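Local coordinates for protein 3',5'-cyclic-nucleotide phosphodiesterase 1 (Saccharomyces cerevisiae, PDB 4OJV) that belongs to the class-II cyclic nucleotide phosphodiesterases of the metallo-hydrolase/oxidoreductase clan and holds two zinc ions in a fold built on two mixed beta-sheets, at residues A[24-29]-A[91-96]; A[82-87]-A[357-362]; A[192-197]-A[257-262]; A[236-241]-A[266-271]. All blocks are in the same frame, centred on the assembly; numbering follows the deposited sequence.

Contact 1 of 4, residues A[24-29]-A[91-96]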
loop_
_atom_site.group_PDB
_atom_site.type_symbol
_atom_site.label_atom_id
_atom_site.label_comp_id
_atom_site.label_asym_id
_atom_site.label_seq_id
_atom_site.Cartn_x
_atom_site.Cartn_y
_atom_site.Cartn_z
ATOM N N ILE A 24 -14.542 -7.328 -0.672
ATOM C CA ILE A 24 -15.719 -6.826 0.032
ATOM C C ILE A 24 -16.893 -7.762 -0.242
ATOM O O ILE A 24 -17.100 -8.187 -1.381
ATOM C CB ILE A 24 -16.064 -5.390 -0.427
ATOM C CG1 ILE A 24 -14.901 -4.427 -0.172
ATOM C CG2 ILE A 24 -17.369 -4.902 0.197
ATOM C CD1 ILE A 24 -14.481 -4.321 1.270
ATOM N N LEU A 25 -17.664 -8.065 0.799
ATOM C CA LEU A 25 -18.834 -8.935 0.678
ATOM C C LEU A 25 -20.091 -8.227 1.133
ATOM O O LEU A 25 -20.074 -7.503 2.140
ATOM C CB LEU A 25 -18.676 -10.171 1.561
ATOM C CG LEU A 25 -17.391 -10.990 1.493
ATOM C CD1 LEU A 25 -17.443 -12.151 2.473
ATOM C CD2 LEU A 25 -17.143 -11.493 0.083
ATOM N N LYS A 26 -21.191 -8.480 0.426
ATOM C CA LYS A 26 -22.517 -8.090 0.890
ATOM C C LYS A 26 -23.546 -9.034 0.278
ATOM O O LYS A 26 -23.270 -9.704 -0.717
ATOM C CB LYS A 26 -22.836 -6.631 0.536
ATOM C CG LYS A 26 -22.911 -6.353 -0.965
ATOM C CD LYS A 26 -23.320 -4.910 -1.278
ATOM C CE LYS A 26 -24.811 -4.638 -1.106
ATOM N NZ LYS A 26 -25.674 -5.413 -2.046
ATOM N N PRO A 27 -24.757 -9.085 0.861
ATOM C CA PRO A 27 -25.822 -9.850 0.225
ATOM C C PRO A 27 -26.157 -9.261 -1.139
ATOM O O PRO A 27 -26.076 -8.046 -1.337
ATOM C CB PRO A 27 -27.006 -9.659 1.181
ATOM C CG PRO A 27 -26.383 -9.361 2.504
ATOM C CD PRO A 27 -25.182 -8.524 2.157
ATOM N N ALA A 28 -26.538 -10.122 -2.076
ATOM C CA ALA A 28 -26.967 -9.653 -3.385
ATOM C C ALA A 28 -28.203 -8.759 -3.284
ATOM O O ALA A 28 -29.076 -8.971 -2.431
ATOM C CB ALA A 28 -27.239 -10.828 -4.301
ATOM N N ARG A 29 -28.241 -7.744 -4.144
ATOM C CA ARG A 29 -29.441 -6.924 -4.418
ATOM C C ARG A 29 -29.801 -5.872 -3.371
ATOM O O ARG A 29 -30.324 -4.819 -3.726
ATOM C CB ARG A 29 -30.666 -7.806 -4.705
ATOM C CG ARG A 29 -30.547 -8.646 -5.966
ATOM C CD ARG A 29 -31.701 -9.638 -6.124
ATOM N NE ARG A 29 -31.718 -10.642 -5.056
ATOM C CZ ARG A 29 -31.027 -11.782 -5.063
ATOM N NH1 ARG A 29 -30.260 -12.110 -6.098
ATOM N NH2 ARG A 29 -31.110 -12.606 -4.025
ATOM N N SER A 91 -21.480 -2.582 -7.503
ATOM C CA SER A 91 -22.795 -3.046 -7.918
ATOM C C SER A 91 -23.806 -1.924 -7.802
ATOM O O SER A 91 -23.636 -0.987 -7.012
ATOM C CB SER A 91 -23.261 -4.233 -7.080
ATOM O OG SER A 91 -23.655 -3.811 -5.786
ATOM N N LYS A 92 -24.874 -2.044 -8.580
ATOM C CA LYS A 92 -25.956 -1.074 -8.522
ATOM C C LYS A 92 -26.490 -0.934 -7.098
ATOM O O LYS A 92 -26.766 0.171 -6.643
ATOM C CB LYS A 92 -27.097 -1.445 -9.488
ATOM C CG LYS A 92 -26.689 -1.647 -10.945
ATOM C CD LYS A 92 -25.789 -0.534 -11.465
ATOM C CE LYS A 92 -24.969 -1.009 -12.655
ATOM N NZ LYS A 92 -23.801 -0.120 -12.915
ATOM N N SER A 93 -26.631 -2.049 -6.388
ATOM C CA SER A 93 -27.231 -1.980 -5.059
ATOM C C SER A 93 -26.286 -1.357 -4.031
ATOM O O SER A 93 -26.753 -0.623 -3.157
ATOM C CB SER A 93 -27.767 -3.329 -4.605
ATOM O OG SER A 93 -26.725 -4.261 -4.449
ATOM N N LEU A 94 -24.978 -1.628 -4.145
ATOM C CA LEU A 94 -23.978 -0.961 -3.294
ATOM C C LEU A 94 -24.025 0.554 -3.537
ATOM O O LEU A 94 -24.030 1.344 -2.590
ATOM C CB LEU A 94 -22.562 -1.523 -3.537
ATOM C CG LEU A 94 -21.405 -1.178 -2.567
ATOM C CD1 LEU A 94 -20.275 -2.188 -2.676
ATOM C CD2 LEU A 94 -20.847 0.221 -2.791
ATOM N N LEU A 95 -24.089 0.951 -4.806
ATOM C CA LEU A 95 -24.153 2.372 -5.164
ATOM C C LEU A 95 -25.450 3.043 -4.699
ATOM O O LEU A 95 -25.454 4.237 -4.381
ATOM C CB LEU A 95 -23.973 2.553 -6.671
ATOM C CG LEU A 95 -22.564 2.262 -7.189
ATOM C CD1 LEU A 95 -22.573 2.162 -8.703
ATOM C CD2 LEU A 95 -21.576 3.323 -6.727
ATOM N N GLN A 96 -26.541 2.275 -4.651
ATOM C CA GLN A 96 -27.842 2.801 -4.230
ATOM C C GLN A 96 -27.831 3.354 -2.804
ATOM O O GLN A 96 -28.585 4.278 -2.502
ATOM C CB GLN A 96 -28.945 1.748 -4.406
ATOM C CG GLN A 96 -30.377 2.275 -4.311
ATOM C CD GLN A 96 -30.712 3.349 -5.342
ATOM O OE1 GLN A 96 -31.547 4.219 -5.090
ATOM N NE2 GLN A 96 -30.072 3.289 -6.506
#
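Lys-26 reaches from the end of strand 22-27 to the first turn of helix 92-96, and its ammonium group makes the polar link. Lys-26 NZ donates to Ser-93 OG at 2.9 Å. The same nitrogen also donates to the carbonyl of its neighbour, Lys-26 NZ to Pro-27 O at 2.8 Å, almost in line with the C=O bond (173°). The lysine chain leaves the strand with CG between the backbone N and the carbonyl carbon (chi1 64°). It then bends at chi3 and chi4, which brings NZ back over the end of its own strand. Thr-30 O and the carboxylate of Glu-5, a salt-bridge partner, complete the surroundings of NZ. The buried charge is therefore gripped by several partners.

The helix start carries a classic N-cap. Ser-91 OG accepts from Leu-94 N at 3.0 Å, with an N-H...O angle of 163°. The same hydroxyl is hydrogen-bonded to Glu-5. Strand 22-27 lies in the mixed eight-stranded sheet, between strands 4-8 and 35-38, so this polar cluster pins a short helix to that sheet.

Lys-26 CD passes Leu-94 CB in van der Waals contact at 4.1 Å, the two side chains crossing at a slant. Ser-93 CB presses close on the backbone carbonyl of Arg-29, 3.1 Å from Arg-29 O. Arg-29 points its CB away from the helix, and its NH1 bonds to Val-2 O.

Contact 2 of 4, residues A[82-87]-A[357-362]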
loop_
_atom_site.group_PDB
_atom_site.type_symbol
_atom_site.label_atom_id
_atom_site.label_comp_id
_atom_site.label_asym_id
_atom_site.label_seq_id
_atom_site.Cartn_x
_atom_site.Cartn_y
_atom_site.Cartn_z
ATOM N N SER A 82 -16.205 -18.233 -19.142
ATOM C CA SER A 82 -17.225 -17.554 -19.943
ATOM C C SER A 82 -18.592 -17.440 -19.264
ATOM O O SER A 82 -19.415 -16.620 -19.672
ATOM C CB SER A 82 -17.385 -18.241 -21.300
ATOM O OG SER A 82 -17.895 -19.546 -21.125
ATOM N N LYS A 83 -18.832 -18.252 -18.237
ATOM C CA LYS A 83 -20.120 -18.244 -17.536
ATOM C C LYS A 83 -20.118 -17.395 -16.264
ATOM O O LYS A 83 -21.141 -17.281 -15.588
ATOM C CB LYS A 83 -20.577 -19.676 -17.231
ATOM C CG LYS A 83 -20.884 -20.473 -18.488
ATOM C CD LYS A 83 -21.314 -21.893 -18.181
ATOM C CE LYS A 83 -21.596 -22.651 -19.470
ATOM N NZ LYS A 83 -21.888 -24.088 -19.223
ATOM N N LEU A 84 -18.978 -16.787 -15.945
ATOM C CA LEU A 84 -18.863 -16.018 -14.712
ATOM C C LEU A 84 -19.725 -14.767 -14.747
ATOM O O LEU A 84 -19.656 -13.978 -15.683
ATOM C CB LEU A 84 -17.406 -15.633 -14.456
ATOM C CG LEU A 84 -17.146 -14.879 -13.150
ATOM C CD1 LEU A 84 -17.397 -15.781 -11.945
ATOM C CD2 LEU A 84 -15.722 -14.344 -13.156
ATOM N N ASN A 85 -20.521 -14.589 -13.696
ATOM C CA ASN A 85 -21.345 -13.410 -13.548
ATOM C C ASN A 85 -20.495 -12.312 -12.895
ATOM O O ASN A 85 -20.295 -12.298 -11.672
ATOM C CB ASN A 85 -22.576 -13.754 -12.704
ATOM C CG ASN A 85 -23.641 -12.680 -12.745
ATOM O OD1 ASN A 85 -23.366 -11.522 -13.049
ATOM N ND2 ASN A 85 -24.881 -13.067 -12.431
ATOM N N ILE A 86 -19.999 -11.404 -13.724
ATOM C CA ILE A 86 -19.056 -10.373 -13.311
ATOM C C ILE A 86 -19.440 -9.043 -13.942
ATOM O O ILE A 86 -19.937 -8.995 -15.075
ATOM C CB ILE A 86 -17.606 -10.775 -13.695
ATOM C CG1 ILE A 86 -16.567 -9.739 -13.235
ATOM C CG2 ILE A 86 -17.491 -11.074 -15.191
ATOM C CD1 ILE A 86 -15.138 -10.231 -13.364
ATOM N N GLN A 87 -19.215 -7.964 -13.209
ATOM C CA GLN A 87 -19.407 -6.634 -13.746
ATOM C C GLN A 87 -18.258 -5.738 -13.333
ATOM O O GLN A 87 -17.667 -5.932 -12.275
ATOM C CB GLN A 87 -20.735 -6.047 -13.262
ATOM C CG GLN A 87 -21.969 -6.868 -13.634
ATOM C CD GLN A 87 -22.443 -6.661 -15.068
ATOM O OE1 GLN A 87 -21.686 -6.851 -16.026
ATOM N NE2 GLN A 87 -23.699 -6.289 -15.218
ATOM N N ARG A 357 -15.265 -24.429 -13.107
ATOM C CA ARG A 357 -15.194 -23.128 -13.770
ATOM C C ARG A 357 -14.163 -22.261 -13.066
ATOM O O ARG A 357 -14.366 -21.841 -11.922
ATOM C CB ARG A 357 -16.565 -22.460 -13.774
ATOM C CG ARG A 357 -17.578 -23.262 -14.567
ATOM C CD ARG A 357 -18.987 -23.063 -14.078
ATOM N NE ARG A 357 -19.880 -23.984 -14.770
ATOM C CZ ARG A 357 -21.160 -23.738 -15.005
ATOM N NH1 ARG A 357 -21.704 -22.593 -14.607
ATOM N NH2 ARG A 357 -21.892 -24.635 -15.652
ATOM N N ILE A 358 -13.040 -22.034 -13.741
ATOM C CA ILE A 358 -11.889 -21.355 -13.154
ATOM C C ILE A 358 -11.750 -19.971 -13.765
ATOM O O ILE A 358 -11.759 -19.813 -14.987
ATOM C CB ILE A 358 -10.587 -22.172 -13.324
ATOM C CG1 ILE A 358 -10.800 -23.634 -12.898
ATOM C CG2 ILE A 358 -9.452 -21.512 -12.545
ATOM C CD1 ILE A 358 -9.586 -24.521 -13.089
ATOM N N SER A 359 -11.637 -18.972 -12.891
ATOM C CA SER A 359 -11.451 -17.584 -13.293
ATOM C C SER A 359 -10.372 -16.973 -12.419
ATOM O O SER A 359 -10.178 -17.392 -11.279
ATOM C CB SER A 359 -12.743 -16.780 -13.092
ATOM O OG SER A 359 -13.814 -17.305 -13.852
ATOM N N ILE A 360 -9.685 -15.964 -12.938
ATOM C CA ILE A 360 -8.766 -15.168 -12.125
ATOM C C ILE A 360 -9.550 -13.998 -11.545
ATOM O O ILE A 360 -10.316 -13.355 -12.261
ATOM C CB ILE A 360 -7.577 -14.628 -12.967
ATOM C CG1 ILE A 360 -6.852 -15.756 -13.727
ATOM C CG2 ILE A 360 -6.616 -13.819 -12.101
ATOM C CD1 ILE A 360 -6.187 -16.813 -12.870
ATOM N N ALA A 361 -9.346 -13.716 -10.255
ATOM C CA ALA A 361 -9.916 -12.531 -9.606
ATOM C C ALA A 361 -9.329 -11.261 -10.198
ATOM O O ALA A 361 -8.111 -11.124 -10.280
ATOM C CB ALA A 361 -9.650 -12.554 -8.108
ATOM N N LEU A 362 -10.200 -10.339 -10.604
ATOM C CA LEU A 362 -9.785 -9.080 -11.216
ATOM C C LEU A 362 -10.235 -7.893 -10.397
ATOM O O LEU A 362 -11.435 -7.690 -10.178
ATOM C CB LEU A 362 -10.344 -8.951 -12.634
ATOM C CG LEU A 362 -9.890 -9.974 -13.679
ATOM C CD1 LEU A 362 -10.675 -9.804 -14.975
ATOM C CD2 LEU A 362 -8.393 -9.867 -13.925
#
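Lys-83 sets its CD over one face of the Arg-357 guanidinium. Lys-83 CD is 3.7 Å from Arg-357 CZ and sits above the group, displaced toward its rim. Both chains are extended and they cross at an angle. This puts two positive ends close together, with Lys-83 NZ 3.6 Å from Arg-357 NH2. The repulsion is probably eased by Asp-355, which forms a salt bridge with Arg-357 NH2.

Leu-84 comes next and takes the more sheltered place. Its CG is anti to the backbone N (chi1 -177°), which brings the branched end nearer to strand 357-360. Leu-84 CD2 then touches Ser-359 OG at 3.6 Å and Ser-359 CB at 3.8 Å. The serine hydroxyl has its polar partner nearby, in the backbone N of Asp-81. A methyl group thus packs against a hydroxyl that is already hydrogen-bonded.

Further on, Ile-86 packs on His-365 and Leu-367 of strand 365-368.

The loop leading into edge strand 86-88 of the eight-stranded sheet thus packs on edge strand 357-360 of the seven-stranded one. The contact lies along an edge of the two-sheet sandwich of the metallo-beta-lactamase-like fold, as expected for this clan.

Contact 3 of 4, residues A[192-197]-A[257-262]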
loop_
_atom_site.group_PDB
_atom_site.type_symbol
_atom_site.label_atom_id
_atom_site.label_comp_id
_atom_site.label_asym_id
_atom_site.label_seq_id
_atom_site.Cartn_x
_atom_site.Cartn_y
_atom_site.Cartn_z
ATOM N N ASN A 192 -12.900 -18.244 17.467
ATOM C CA ASN A 192 -12.500 -19.616 17.747
ATOM C C ASN A 192 -12.480 -20.428 16.462
ATOM O O ASN A 192 -13.423 -20.352 15.671
ATOM C CB ASN A 192 -13.465 -20.272 18.738
ATOM C CG ASN A 192 -13.450 -19.607 20.099
ATOM O OD1 ASN A 192 -12.394 -19.245 20.618
ATOM N ND2 ASN A 192 -14.628 -19.448 20.686
ATOM N N PRO A 193 -11.421 -21.229 16.256
ATOM C CA PRO A 193 -11.347 -22.030 15.041
ATOM C C PRO A 193 -12.437 -23.108 14.986
ATOM O O PRO A 193 -12.805 -23.688 16.025
ATOM C CB PRO A 193 -9.954 -22.669 15.122
ATOM C CG PRO A 193 -9.650 -22.717 16.579
ATOM C CD PRO A 193 -10.277 -21.478 17.152
ATOM N N LYS A 194 -12.938 -23.364 13.779
ATOM C CA LYS A 194 -13.911 -24.433 13.498
ATOM C C LYS A 194 -15.311 -24.181 14.064
ATOM O O LYS A 194 -16.188 -25.034 13.932
ATOM C CB LYS A 194 -13.399 -25.801 13.980
ATOM C CG LYS A 194 -11.975 -26.132 13.567
ATOM C CD LYS A 194 -11.580 -27.531 14.025
ATOM C CE LYS A 194 -10.077 -27.647 14.209
ATOM N NZ LYS A 194 -9.325 -27.427 12.943
ATOM N N GLU A 195 -15.518 -23.025 14.687
ATOM C CA GLU A 195 -16.776 -22.712 15.361
ATOM C C GLU A 195 -17.639 -21.807 14.496
ATOM O O GLU A 195 -17.146 -20.836 13.908
ATOM C CB GLU A 195 -16.485 -22.040 16.704
ATOM C CG GLU A 195 -17.675 -21.907 17.643
ATOM C CD GLU A 195 -17.309 -21.180 18.923
ATOM O OE1 GLU A 195 -17.264 -19.931 18.912
ATOM O OE2 GLU A 195 -17.063 -21.857 19.942
ATOM N N VAL A 196 -18.923 -22.146 14.413
ATOM C CA VAL A 196 -19.890 -21.349 13.678
ATOM C C VAL A 196 -20.173 -20.104 14.496
ATOM O O VAL A 196 -20.733 -20.171 15.598
ATOM C CB VAL A 196 -21.203 -22.123 13.397
ATOM C CG1 VAL A 196 -22.215 -21.236 12.685
ATOM C CG2 VAL A 196 -20.927 -23.372 12.574
ATOM N N GLN A 197 -19.749 -18.970 13.958
ATOM C CA GLN A 197 -19.926 -17.695 14.613
ATOM C C GLN A 197 -20.842 -16.814 13.752
ATOM O O GLN A 197 -21.092 -17.128 12.585
ATOM C CB GLN A 197 -18.541 -17.115 14.955
ATOM C CG GLN A 197 -17.904 -17.889 16.122
ATOM C CD GLN A 197 -16.381 -18.051 16.074
ATOM O OE1 GLN A 197 -15.810 -18.647 15.141
ATOM N NE2 GLN A 197 -15.718 -17.559 17.116
ATOM N N LEU A 257 -5.633 -28.848 5.884
ATOM C CA LEU A 257 -6.429 -28.812 4.659
ATOM C C LEU A 257 -7.399 -29.988 4.550
ATOM O O LEU A 257 -8.545 -29.795 4.170
ATOM C CB LEU A 257 -5.543 -28.694 3.418
ATOM C CG LEU A 257 -4.968 -27.285 3.214
ATOM C CD1 LEU A 257 -3.816 -27.311 2.228
ATOM C CD2 LEU A 257 -6.037 -26.290 2.768
ATOM N N GLU A 258 -6.948 -31.194 4.899
ATOM C CA GLU A 258 -7.845 -32.346 4.927
ATOM C C GLU A 258 -9.023 -32.109 5.872
ATOM O O GLU A 258 -10.160 -32.410 5.517
ATOM C CB GLU A 258 -7.085 -33.622 5.296
ATOM C CG GLU A 258 -7.875 -34.909 5.094
ATOM C CD GLU A 258 -7.014 -36.147 5.256
ATOM O OE1 GLU A 258 -6.262 -36.236 6.255
ATOM O OE2 GLU A 258 -7.091 -37.035 4.382
ATOM N N GLU A 259 -8.748 -31.566 7.058
ATOM C CA GLU A 259 -9.799 -31.190 8.004
ATOM C C GLU A 259 -10.779 -30.215 7.351
ATOM O O GLU A 259 -11.996 -30.362 7.474
ATOM C CB GLU A 259 -9.210 -30.552 9.264
ATOM C CG GLU A 259 -8.394 -31.485 10.143
ATOM C CD GLU A 259 -7.805 -30.778 11.349
ATOM O OE1 GLU A 259 -8.403 -29.785 11.819
ATOM O OE2 GLU A 259 -6.743 -31.220 11.831
ATOM N N PHE A 260 -10.243 -29.220 6.645
ATOM C CA PHE A 260 -11.088 -28.228 6.012
ATOM C C PHE A 260 -11.977 -28.828 4.919
ATOM O O PHE A 260 -13.198 -28.620 4.929
ATOM C CB PHE A 260 -10.270 -27.066 5.445
ATOM C CG PHE A 260 -11.131 -26.014 4.820
ATOM C CD1 PHE A 260 -11.847 -25.137 5.633
ATOM C CD2 PHE A 260 -11.301 -25.943 3.444
ATOM C CE1 PHE A 260 -12.684 -24.182 5.081
ATOM C CE2 PHE A 260 -12.138 -24.995 2.886
ATOM C CZ PHE A 260 -12.831 -24.119 3.705
ATOM N N TRP A 261 -11.378 -29.557 3.975
ATOM C CA TRP A 261 -12.167 -30.115 2.878
ATOM C C TRP A 261 -13.176 -31.110 3.369
ATOM O O TRP A 261 -14.272 -31.192 2.823
ATOM C CB TRP A 261 -11.298 -30.752 1.798
ATOM C CG TRP A 261 -10.250 -29.844 1.206
ATOM C CD1 TRP A 261 -8.885 -30.088 1.113
ATOM C CD2 TRP A 261 -10.449 -28.525 0.589
ATOM N NE1 TRP A 261 -8.240 -29.037 0.505
ATOM C CE2 TRP A 261 -9.121 -28.068 0.166
ATOM C CE3 TRP A 261 -11.552 -27.710 0.347
ATOM C CZ2 TRP A 261 -8.930 -26.843 -0.461
ATOM C CZ3 TRP A 261 -11.347 -26.478 -0.289
ATOM C CH2 TRP A 261 -10.064 -26.056 -0.675
ATOM N N SER A 262 -12.811 -31.864 4.406
ATOM C CA SER A 262 -13.736 -32.821 5.016
ATOM C C SER A 262 -14.947 -32.099 5.599
ATOM O O SER A 262 -16.087 -32.528 5.410
ATOM C CB SER A 262 -13.035 -33.650 6.089
ATOM O OG SER A 262 -12.028 -34.470 5.519
#
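Lys-194 and Glu-259 form a salt bridge that spans the gap between a turn and helix 256-267. Lys-194 NZ donates to Glu-259 OE1 at 2.8 Å. It meets the oxygen nearly in line with the C-O bond. Lys-194 CE follows at 3.6 Å from Glu-259 OE1. The lysine chain runs out from the turn and bends only at its last torsion (chi4 -62°), which swings NZ to the acid. Glu-259 stands out extended from the helix.

The other hydrogen bonds shape each partner separately. Residues 192-195 make a type II beta turn, with Lys-194 at a positive phi of 70°. Asn-192 ND2 bridges the turn to Glu-195 OE1 at 3.2 Å, approaching from above the carboxylate plane. In the helix, Glu-258 O accepts both Ser-262 N and Ser-262 OG, from opposite faces of the carbonyl plane.

Aromatic packing lies on the inner side of the helix. The Phe-260 ring meets Phe-227 and Phe-209 edge-to-face, on the strands beneath.

Only one pair of side chains joins the two segments, and it lies at the surface. Glu-254 brings a second negative charge near Glu-259 OE2, so the lysine probably offsets acidic crowding at this helix.

Contact 4 of 4, residues A[236-241]-A[266-271]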
loop_
_atom_site.group_PDB
_atom_site.type_symbol
_atom_site.label_atom_id
_atom_site.label_comp_id
_atom_site.label_asym_id
_atom_site.label_seq_id
_atom_site.Cartn_x
_atom_site.Cartn_y
_atom_site.Cartn_z
ATOM N N LYS A 236 -28.808 -21.186 2.585
ATOM C CA LYS A 236 -27.777 -22.198 2.864
ATOM C C LYS A 236 -26.602 -22.126 1.879
ATOM O O LYS A 236 -25.689 -22.945 1.938
ATOM C CB LYS A 236 -28.355 -23.629 2.956
ATOM C CG LYS A 236 -29.497 -23.791 3.954
ATOM C CD LYS A 236 -29.089 -23.426 5.370
ATOM C CE LYS A 236 -30.278 -23.489 6.317
ATOM N NZ LYS A 236 -30.016 -22.700 7.550
ATOM N N ASP A 237 -26.628 -21.148 0.982
ATOM C CA ASP A 237 -25.497 -20.942 0.072
ATOM C C ASP A 237 -24.274 -20.409 0.809
ATOM O O ASP A 237 -24.390 -19.621 1.752
ATOM C CB ASP A 237 -25.860 -19.993 -1.066
ATOM C CG ASP A 237 -26.706 -20.647 -2.146
ATOM O OD1 ASP A 237 -27.032 -21.855 -2.049
ATOM O OD2 ASP A 237 -27.040 -19.926 -3.105
ATOM N N CYS A 238 -23.102 -20.863 0.370
ATOM C CA CYS A 238 -21.835 -20.509 0.993
ATOM C C CYS A 238 -20.807 -20.056 -0.022
ATOM O O CYS A 238 -20.823 -20.469 -1.187
ATOM C CB CYS A 238 -21.233 -21.714 1.707
ATOM S SG CYS A 238 -22.283 -22.434 2.974
ATOM N N ILE A 239 -19.884 -19.223 0.448
ATOM C CA ILE A 239 -18.643 -18.966 -0.269
ATOM C C ILE A 239 -17.480 -19.220 0.683
ATOM O O ILE A 239 -17.616 -19.079 1.897
ATOM C CB ILE A 239 -18.576 -17.535 -0.855
ATOM C CG1 ILE A 239 -18.850 -16.485 0.235
ATOM C CG2 ILE A 239 -19.500 -17.400 -2.064
ATOM C CD1 ILE A 239 -18.596 -15.056 -0.189
ATOM N N ILE A 240 -16.343 -19.605 0.114
ATOM C CA ILE A 240 -15.116 -19.821 0.869
ATOM C C ILE A 240 -14.120 -18.769 0.399
ATOM O O ILE A 240 -13.879 -18.636 -0.796
ATOM C CB ILE A 240 -14.543 -21.232 0.627
ATOM C CG1 ILE A 240 -15.524 -22.298 1.124
ATOM C CG2 ILE A 240 -13.175 -21.392 1.286
ATOM C CD1 ILE A 240 -15.181 -23.714 0.694
ATOM N N VAL A 241 -13.571 -18.007 1.341
ATOM C CA VAL A 241 -12.626 -16.947 1.002
ATOM C C VAL A 241 -11.347 -17.232 1.778
ATOM O O VAL A 241 -11.355 -17.254 3.012
ATOM C CB VAL A 241 -13.188 -15.537 1.309
ATOM C CG1 VAL A 241 -12.247 -14.476 0.769
ATOM C CG2 VAL A 241 -14.575 -15.351 0.701
ATOM N N GLU A 266 -18.757 -32.524 4.201
ATOM C CA GLU A 266 -19.758 -33.025 5.149
ATOM C C GLU A 266 -20.934 -32.061 5.294
ATOM O O GLU A 266 -22.093 -32.486 5.381
ATOM C CB GLU A 266 -19.141 -33.307 6.522
ATOM C CG GLU A 266 -20.147 -33.880 7.515
ATOM C CD GLU A 266 -19.537 -34.307 8.842
ATOM O OE1 GLU A 266 -18.437 -33.831 9.184
ATOM O OE2 GLU A 266 -20.173 -35.113 9.554
ATOM N N ASN A 267 -20.637 -30.763 5.307
ATOM C CA ASN A 267 -21.608 -29.776 5.764
ATOM C C ASN A 267 -22.222 -28.881 4.704
ATOM O O ASN A 267 -23.262 -28.268 4.942
ATOM C CB ASN A 267 -20.999 -28.933 6.883
ATOM C CG ASN A 267 -20.723 -29.751 8.122
ATOM O OD1 ASN A 267 -21.655 -30.226 8.782
ATOM N ND2 ASN A 267 -19.452 -29.946 8.434
ATOM N N ILE A 268 -21.578 -28.800 3.545
ATOM C CA ILE A 268 -22.013 -27.903 2.483
ATOM C C ILE A 268 -22.156 -28.691 1.186
ATOM O O ILE A 268 -21.162 -28.996 0.539
ATOM C CB ILE A 268 -21.011 -26.746 2.256
ATOM C CG1 ILE A 268 -20.718 -25.996 3.566
ATOM C CG2 ILE A 268 -21.550 -25.806 1.185
ATOM C CD1 ILE A 268 -19.484 -25.108 3.526
ATOM N N PRO A 269 -23.395 -29.028 0.796
ATOM C CA PRO A 269 -23.562 -29.688 -0.499
ATOM C C PRO A 269 -22.971 -28.848 -1.631
ATOM O O PRO A 269 -23.050 -27.623 -1.589
ATOM C CB PRO A 269 -25.084 -29.810 -0.637
ATOM C CG PRO A 269 -25.585 -29.809 0.768
ATOM C CD PRO A 269 -24.677 -28.852 1.498
ATOM N N LEU A 270 -22.383 -29.499 -2.633
ATOM C CA LEU A 270 -21.707 -28.781 -3.707
ATOM C C LEU A 270 -22.590 -27.714 -4.355
ATOM O O LEU A 270 -22.115 -26.625 -4.671
ATOM C CB LEU A 270 -21.166 -29.756 -4.761
ATOM C CG LEU A 270 -20.361 -29.103 -5.893
ATOM C CD1 LEU A 270 -19.133 -28.385 -5.353
ATOM C CD2 LEU A 270 -19.955 -30.111 -6.960
ATOM N N VAL A 271 -23.875 -28.023 -4.538
ATOM C CA VAL A 271 -24.808 -27.075 -5.139
ATOM C C VAL A 271 -24.920 -25.768 -4.330
ATOM O O VAL A 271 -25.216 -24.716 -4.901
ATOM C CB VAL A 271 -26.190 -27.726 -5.408
ATOM C CG1 VAL A 271 -26.914 -28.071 -4.113
ATOM C CG2 VAL A 271 -27.048 -26.845 -6.304
HETATM O O HOH W 1 -27.531 -23.106 -4.468
#
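Cys-238 and Ile-268 make the tight part of this contact. The sulfur rests against the isoleucine side chain and touches both of its branches. Cys-238 SG is 3.9 Å from Ile-268 CG2 and also 3.9 Å from Ile-268 CD1. Cys-238 CB adds a contact to Ile-268 CG2 at 4.1 Å. The first torsion of Ile-268 (chi1 -54°) turns both branches to the same side of the sulfur, which rests on the face they make together. Ile-268 CG1 is part of that face, likewise 3.9 Å from Cys-238 SG. Both residues are buried, and the contact is apolar. Ile-268 is the first residue to leave helical geometry after helix 256-267.

The looser part lies around Asp-237 and Val-271. Asp-237 OD1 and Val-271 O stand 4.4 Å apart, and a water fills the role of go-between. It donates to Asp-237 OD1 at 2.8 Å and to Val-271 O at 2.9 Å. Two acceptors are thereby joined through one donor molecule. Val-271 is exposed here, while Asp-237 is buried and firmly held. His-272 ND1 bonds to its OD1, and Lys-274 makes a salt bridge with its OD2.

Strand 238-242, helix 256-267 and strand 273-279 form a beta-alpha-beta unit, and this contact sits where the helix ends and turns back to the sheet. The backbone of Cys-238 pairs with His-272 and Lys-274. Ile-268 also packs on Ile-229 of strand 222-232.

From the N terminus, contact 1 joins strand 22-27 to helix 92-96 and closes the first loop. Contact 2 starts inside that loop, at 82-87, and closes only at 357-362, so the two cross. Its long loop encloses contacts 3 and 4. These cross each other, because 236-241 lies between 192-197 and 257-262, and both use helix 256-267. They meet where Phe-260 CZ packs on Ile-240 CG2 at 3.7 Å. Contacts 1 and 4 touch between the two sheets, with Leu-25 CD2 3.9 Å from Ile-239 CD1. Contact 2 brings the loop before edge strand 86-88 of one sheet onto edge strand 357-360 of the other; contact 3 ties a surface turn to the helix.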